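PDB 5ZE8: cytochrome c552 from Thermochromatium tepidum, which carries five covalently bound c-type hemes at low redox potential and probably transfers electrons in a thermophilic purple sulfur photosynthetic bacterium. Local coordinates for residues L219-Q231 against T243-Q257. Sequence-based numbering, arbitrary orientation.
Sequences LRTSDACMGCHDQ and TGKEFIAGGSQVACQ. With HEC (heme c), chain E.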
loop_
_atom_site.group_PDB
_atom_site.type_symbol
_atom_site.label_atom_id
_atom_site.label_comp_id
_atom_site.label_asym_id
_atom_site.label_seq_id
_atom_site.Cartn_x
_atom_site.Cartn_y
_atom_site.Cartn_z
ATOM N N LEU A 219 -6.358 16.302 7.791
ATOM C CA LEU A 219 -6.625 15.968 6.394
ATOM C C LEU A 219 -5.455 16.229 5.429
ATOM O O LEU A 219 -5.337 15.615 4.362
ATOM C CB LEU A 219 -7.861 16.722 5.863
ATOM C CG LEU A 219 -9.219 16.072 6.122
ATOM C CD1 LEU A 219 -9.414 14.786 5.337
ATOM C CD2 LEU A 219 -9.508 15.880 7.592
ATOM N N ARG A 220 -4.613 17.238 5.737
ATOM C CA ARG A 220 -3.586 17.639 4.803
ATOM C C ARG A 220 -2.218 17.081 5.081
ATOM O O ARG A 220 -1.298 17.272 4.224
ATOM C CB ARG A 220 -3.472 19.164 4.692
ATOM C CG ARG A 220 -4.696 19.905 4.252
ATOM C CD ARG A 220 -4.170 21.169 3.594
ATOM N NE ARG A 220 -5.258 22.075 3.217
ATOM C CZ ARG A 220 -5.866 22.095 2.060
ATOM N NH1 ARG A 220 -5.599 21.228 1.100
ATOM N NH2 ARG A 220 -6.866 22.921 1.901
ATOM N N THR A 221 -2.016 16.434 6.226
ATOM C CA THR A 221 -0.717 15.859 6.576
ATOM C C THR A 221 -0.793 14.324 6.668
ATOM O O THR A 221 -1.862 13.727 6.519
ATOM C CB THR A 221 -0.220 16.374 7.938
ATOM O OG1 THR A 221 -0.931 15.757 9.021
ATOM C CG2 THR A 221 -0.383 17.885 7.993
ATOM N N SER A 222 0.349 13.691 6.928
ATOM C CA SER A 222 0.409 12.290 7.044
ATOM C C SER A 222 -0.409 11.751 8.167
ATOM O O SER A 222 -0.629 10.504 8.205
ATOM C CB SER A 222 1.847 11.774 7.164
ATOM O OG SER A 222 2.458 12.150 8.422
ATOM N N ASP A 223 -0.917 12.586 9.084
ATOM C CA ASP A 223 -1.909 12.100 10.051
ATOM C C ASP A 223 -3.066 11.359 9.404
ATOM O O ASP A 223 -3.674 10.520 10.078
ATOM C CB ASP A 223 -2.470 13.278 10.887
ATOM C CG ASP A 223 -1.438 13.836 11.894
ATOM O OD1 ASP A 223 -0.258 13.411 11.946
ATOM O OD2 ASP A 223 -1.826 14.760 12.633
ATOM N N ALA A 224 -3.366 11.707 8.165
ATOM C CA ALA A 224 -4.491 11.107 7.428
ATOM C C ALA A 224 -4.200 9.642 7.132
ATOM O O ALA A 224 -5.182 8.931 6.769
ATOM C CB ALA A 224 -4.745 11.848 6.145
ATOM N N CYS A 225 -2.948 9.193 7.203
ATOM C CA CYS A 225 -2.593 7.858 6.701
ATOM C C CYS A 225 -1.940 6.996 7.776
ATOM O O CYS A 225 -1.916 5.782 7.666
ATOM C CB CYS A 225 -1.600 7.996 5.524
ATOM S SG CYS A 225 -2.083 9.285 4.328
ATOM N N MET A 226 -1.272 7.611 8.766
ATOM C CA MET A 226 -0.314 6.875 9.566
ATOM C C MET A 226 -0.895 5.807 10.448
ATOM O O MET A 226 -0.161 4.825 10.716
ATOM C CB MET A 226 0.594 7.810 10.436
ATOM C CG MET A 226 1.629 8.560 9.687
ATOM S SD MET A 226 2.881 7.457 8.978
ATOM C CE MET A 226 2.094 7.601 7.485
ATOM N N GLY A 227 -2.113 5.930 10.930
ATOM C CA GLY A 227 -2.653 4.857 11.817
ATOM C C GLY A 227 -2.657 3.479 11.149
ATOM O O GLY A 227 -2.441 2.424 11.768
ATOM N N CYS A 228 -2.952 3.506 9.865
ATOM C CA CYS A 228 -2.989 2.265 9.056
ATOM C C CYS A 228 -1.743 1.952 8.348
ATOM O O CYS A 228 -1.564 0.763 7.968
ATOM C CB CYS A 228 -4.137 2.347 8.039
ATOM S SG CYS A 228 -5.719 2.630 8.886
ATOM N N HIS A 229 -0.884 2.944 8.096
ATOM C CA HIS A 229 0.306 2.755 7.276
ATOM C C HIS A 229 1.649 2.932 7.974
ATOM O O HIS A 229 2.702 2.719 7.301
ATOM C CB HIS A 229 0.196 3.746 6.137
ATOM C CG HIS A 229 -0.732 3.271 5.047
ATOM N ND1 HIS A 229 -0.313 2.330 4.110
ATOM C CD2 HIS A 229 -1.993 3.656 4.701
ATOM C CE1 HIS A 229 -1.338 2.167 3.257
ATOM N NE2 HIS A 229 -2.367 2.922 3.632
ATOM N N ASP A 230 1.681 3.292 9.260
ATOM C CA ASP A 230 3.013 3.600 9.940
ATOM C C ASP A 230 3.766 2.303 10.128
ATOM O O ASP A 230 4.900 2.132 9.600
ATOM C CB ASP A 230 2.790 4.373 11.234
ATOM C CG ASP A 230 4.011 4.598 12.021
ATOM O OD1 ASP A 230 5.090 4.357 11.577
ATOM O OD2 ASP A 230 3.869 4.905 13.223
ATOM N N GLN A 231 3.138 1.348 10.808
ATOM C CA GLN A 231 3.904 0.147 11.232
ATOM C C GLN A 231 2.936 -0.951 11.575
ATOM O O GLN A 231 1.816 -0.657 11.952
ATOM C CB GLN A 231 4.838 0.475 12.403
ATOM C CG GLN A 231 5.878 -0.580 12.696
ATOM C CD GLN A 231 7.093 -0.154 13.543
ATOM O OE1 GLN A 231 7.603 0.972 13.457
ATOM N NE2 GLN A 231 7.584 -1.099 14.331
ATOM N N THR A 243 6.468 1.388 6.784
ATOM C CA THR A 243 6.481 2.569 5.862
ATOM C C THR A 243 6.782 3.852 6.670
ATOM O O THR A 243 7.540 4.722 6.216
ATOM C CB THR A 243 5.138 2.750 5.156
ATOM O OG1 THR A 243 4.819 1.600 4.423
ATOM C CG2 THR A 243 5.130 3.978 4.178
ATOM N N GLY A 244 6.243 4.000 7.867
ATOM C CA GLY A 244 6.678 5.163 8.740
ATOM C C GLY A 244 8.083 5.269 9.234
ATOM O O GLY A 244 8.650 6.367 9.212
ATOM N N LYS A 245 8.716 4.162 9.653
ATOM C CA LYS A 245 10.103 4.205 10.066
ATOM C C LYS A 245 10.905 4.488 8.852
ATOM O O LYS A 245 11.925 5.190 8.937
ATOM C CB LYS A 245 10.500 2.845 10.697
ATOM C CG LYS A 245 11.923 2.704 11.283
ATOM C CD LYS A 245 12.131 1.388 12.083
ATOM C CE LYS A 245 10.863 0.897 12.785
ATOM N NZ LYS A 245 11.106 -0.240 13.692
ATOM N N GLU A 246 10.529 3.943 7.684
ATOM C CA GLU A 246 11.318 4.265 6.494
ATOM C C GLU A 246 11.264 5.758 6.167
ATOM O O GLU A 246 12.295 6.414 5.937
ATOM C CB GLU A 246 10.836 3.488 5.270
ATOM C CG GLU A 246 10.955 1.957 5.412
ATOM C CD GLU A 246 9.982 1.169 4.560
ATOM O OE1 GLU A 246 9.373 1.778 3.660
ATOM O OE2 GLU A 246 9.850 -0.087 4.773
ATOM N N PHE A 247 10.051 6.280 6.228
ATOM C CA PHE A 247 9.786 7.695 5.941
ATOM C C PHE A 247 10.566 8.621 6.893
ATOM O O PHE A 247 11.199 9.570 6.455
ATOM C CB PHE A 247 8.265 7.995 5.949
ATOM C CG PHE A 247 7.964 9.356 5.423
ATOM C CD1 PHE A 247 8.139 10.435 6.272
ATOM C CD2 PHE A 247 7.698 9.568 4.108
ATOM C CE1 PHE A 247 7.969 11.725 5.796
ATOM C CE2 PHE A 247 7.502 10.870 3.620
ATOM C CZ PHE A 247 7.648 11.919 4.468
ATOM N N ILE A 248 10.612 8.287 8.180
ATOM C CA ILE A 248 11.513 8.995 9.119
ATOM C C ILE A 248 12.966 8.923 8.735
ATOM O O ILE A 248 13.655 9.980 8.633
ATOM C CB ILE A 248 11.313 8.495 10.554
ATOM C CG1 ILE A 248 9.927 9.005 11.029
ATOM C CG2 ILE A 248 12.460 8.963 11.451
ATOM C CD1 ILE A 248 9.470 8.459 12.366
ATOM N N ALA A 249 13.463 7.710 8.503
ATOM C CA ALA A 249 14.857 7.564 8.239
ATOM C C ALA A 249 15.297 8.372 7.061
ATOM O O ALA A 249 16.418 8.910 7.078
ATOM C CB ALA A 249 15.218 6.073 8.033
ATOM N N GLY A 250 14.434 8.459 6.018
ATOM C CA GLY A 250 14.804 9.030 4.763
ATOM C C GLY A 250 14.819 10.545 4.806
ATOM O O GLY A 250 15.264 11.156 3.895
ATOM N N GLY A 251 14.124 11.081 5.790
ATOM C CA GLY A 251 14.198 12.523 6.061
ATOM C C GLY A 251 13.292 13.400 5.245
ATOM O O GLY A 251 13.369 14.624 5.397
ATOM N N SER A 252 12.424 12.831 4.402
ATOM C CA SER A 252 11.494 13.669 3.612
ATOM C C SER A 252 10.489 14.438 4.463
ATOM O O SER A 252 10.140 14.008 5.535
ATOM C CB SER A 252 10.699 12.843 2.593
ATOM O OG SER A 252 9.843 13.640 1.751
ATOM N N GLN A 253 10.115 15.613 4.008
ATOM C CA GLN A 253 9.108 16.448 4.652
ATOM C C GLN A 253 7.836 16.495 3.742
ATOM O O GLN A 253 6.964 17.285 4.040
ATOM C CB GLN A 253 9.716 17.792 4.843
ATOM C CG GLN A 253 10.881 17.612 5.799
ATOM C CD GLN A 253 11.304 18.800 6.470
ATOM O OE1 GLN A 253 10.595 19.274 7.336
ATOM N NE2 GLN A 253 12.495 19.327 6.097
ATOM N N VAL A 254 7.718 15.636 2.707
ATOM C CA VAL A 254 6.550 15.655 1.792
ATOM C C VAL A 254 5.437 14.789 2.440
ATOM O O VAL A 254 5.680 13.646 2.782
ATOM C CB VAL A 254 6.915 15.059 0.461
ATOM C CG1 VAL A 254 5.754 15.046 -0.518
ATOM C CG2 VAL A 254 8.101 15.888 -0.089
ATOM N N ALA A 255 4.206 15.337 2.520
ATOM C CA ALA A 255 2.981 14.654 2.985
ATOM C C ALA A 255 2.625 13.561 1.966
ATOM O O ALA A 255 2.834 13.767 0.767
ATOM C CB ALA A 255 1.842 15.640 3.062
ATOM N N CYS A 256 2.132 12.422 2.490
ATOM C CA CYS A 256 1.785 11.284 1.600
ATOM C C CYS A 256 0.890 11.756 0.458
ATOM O O CYS A 256 1.006 11.362 -0.678
ATOM C CB CYS A 256 1.041 10.177 2.422
ATOM S SG CYS A 256 1.710 9.759 4.006
ATOM N N GLN A 257 -0.071 12.671 0.793
ATOM C CA GLN A 257 -1.042 13.170 -0.158
ATOM C C GLN A 257 -0.443 13.892 -1.346
ATOM O O GLN A 257 -1.045 13.885 -2.417
ATOM C CB GLN A 257 -2.052 14.091 0.512
ATOM C CG GLN A 257 -2.877 13.433 1.593
ATOM C CD GLN A 257 -2.263 13.569 2.971
ATOM O OE1 GLN A 257 -1.067 13.299 3.212
ATOM N NE2 GLN A 257 -3.114 13.912 3.945
HETATM FE FE HEC E . -4.178 3.174 2.596
HETATM C CHA HEC E . -3.697 0.407 0.659
HETATM C CHB HEC E . -2.247 5.023 0.453
HETATM C CHC HEC E . -4.976 5.991 4.365
HETATM C CHD HEC E . -5.691 1.247 5.045
HETATM N NA HEC E . -3.199 2.777 0.913
HETATM C C1A HEC E . -3.101 1.580 0.222
HETATM C C2A HEC E . -2.289 1.718 -0.965
HETATM C C3A HEC E . -1.860 3.005 -0.942
HETATM C C4A HEC E . -2.503 3.682 0.151
HETATM C CMA HEC E . -0.985 3.705 -1.985
HETATM C CAA HEC E . -1.883 0.631 -1.893
HETATM C CBA HEC E . -2.911 0.483 -3.012
HETATM C CGA HEC E . -2.535 -0.694 -3.918
HETATM O O1A HEC E . -2.345 -1.841 -3.468
HETATM O O2A HEC E . -2.519 -0.547 -5.177
HETATM N NB HEC E . -3.662 5.127 2.418
HETATM C C1B HEC E . -2.826 5.697 1.526
HETATM C C2B HEC E . -2.677 7.085 1.827
HETATM C C3B HEC E . -3.427 7.368 2.908
HETATM C C4B HEC E . -4.122 6.117 3.249
HETATM C CMB HEC E . -1.782 8.031 1.033
HETATM C CAB HEC E . -3.710 8.671 3.562
HETATM C CBB HEC E . -4.116 9.711 2.646
HETATM N NC HEC E . -5.134 3.547 4.292
HETATM C C1C HEC E . -5.374 4.728 4.863
HETATM C C2C HEC E . -6.145 4.638 6.131
HETATM C C3C HEC E . -6.313 3.309 6.305
HETATM C C4C HEC E . -5.702 2.614 5.190
HETATM C CMC HEC E . -6.557 5.798 7.025
HETATM C CAC HEC E . -6.982 2.553 7.461
HETATM C CBC HEC E . -8.188 3.026 7.999
HETATM N ND HEC E . -4.566 1.265 2.786
HETATM C C1D HEC E . -5.177 0.627 3.860
HETATM C C2D HEC E . -5.306 -0.799 3.610
HETATM C C3D HEC E . -4.789 -1.040 2.400
HETATM C C4D HEC E . -4.336 0.278 1.879
HETATM C CMD HEC E . -5.896 -1.725 4.599
HETATM C CAD HEC E . -4.658 -2.432 1.730
HETATM C CBD HEC E . -5.976 -3.090 1.443
HETATM C CGD HEC E . -5.760 -4.406 0.706
HETATM O O1D HEC E . -4.819 -4.593 -0.123
HETATM O O2D HEC E . -6.583 -5.338 0.961
HETATM O O HOH W 1 2.097 0.929 4.362
HETATM O O HOH W 2 7.488 1.947 10.887
HETATM O O HOH W 3 10.124 -1.369 15.607
#
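Gln257 turns its side-chain amide onto the carbonyls of Leu219 and Thr221. Its NE2 donates to Leu219 O at 2.8 Å and to Thr221 O at 2.9 Å, the second bond straighter (165°), and both carbonyls are approached from above their planes. Ala224 N reaches Thr221 O from the other face of the carbonyl plane, so that one oxygen ties the turn to Gln257. At the other end, Gly244 N donates in plane to a lone pair of Asp230 O, 2.9 Å away.

A water extends this second joint. It accepts from His229 ND1 and also bonds Thr243 OG1, which has Thr314 as a further partner.

The apolar contact is sulfur-rich: Cys225 SG lies 3.8 Å from Cys256 CB, and Met226, bent at chi2 (-66°), brings CE to 4.1 Å from Cys256 SG.

Residues 225-229 form the CXXCH heme-binding motif. Cys225 and Cys228 are thioether-linked to the heme, and His229 NE2 binds its iron at 2.1 Å, with His61 as the second axial ligand. Cys256 is linked to another heme, so the contact joins two heme sites. Around it, strand 133-136 touches Met226 and Asp230 through Tyr136, while strand 239-241 meets Gln231 and Lys245 at Pro239.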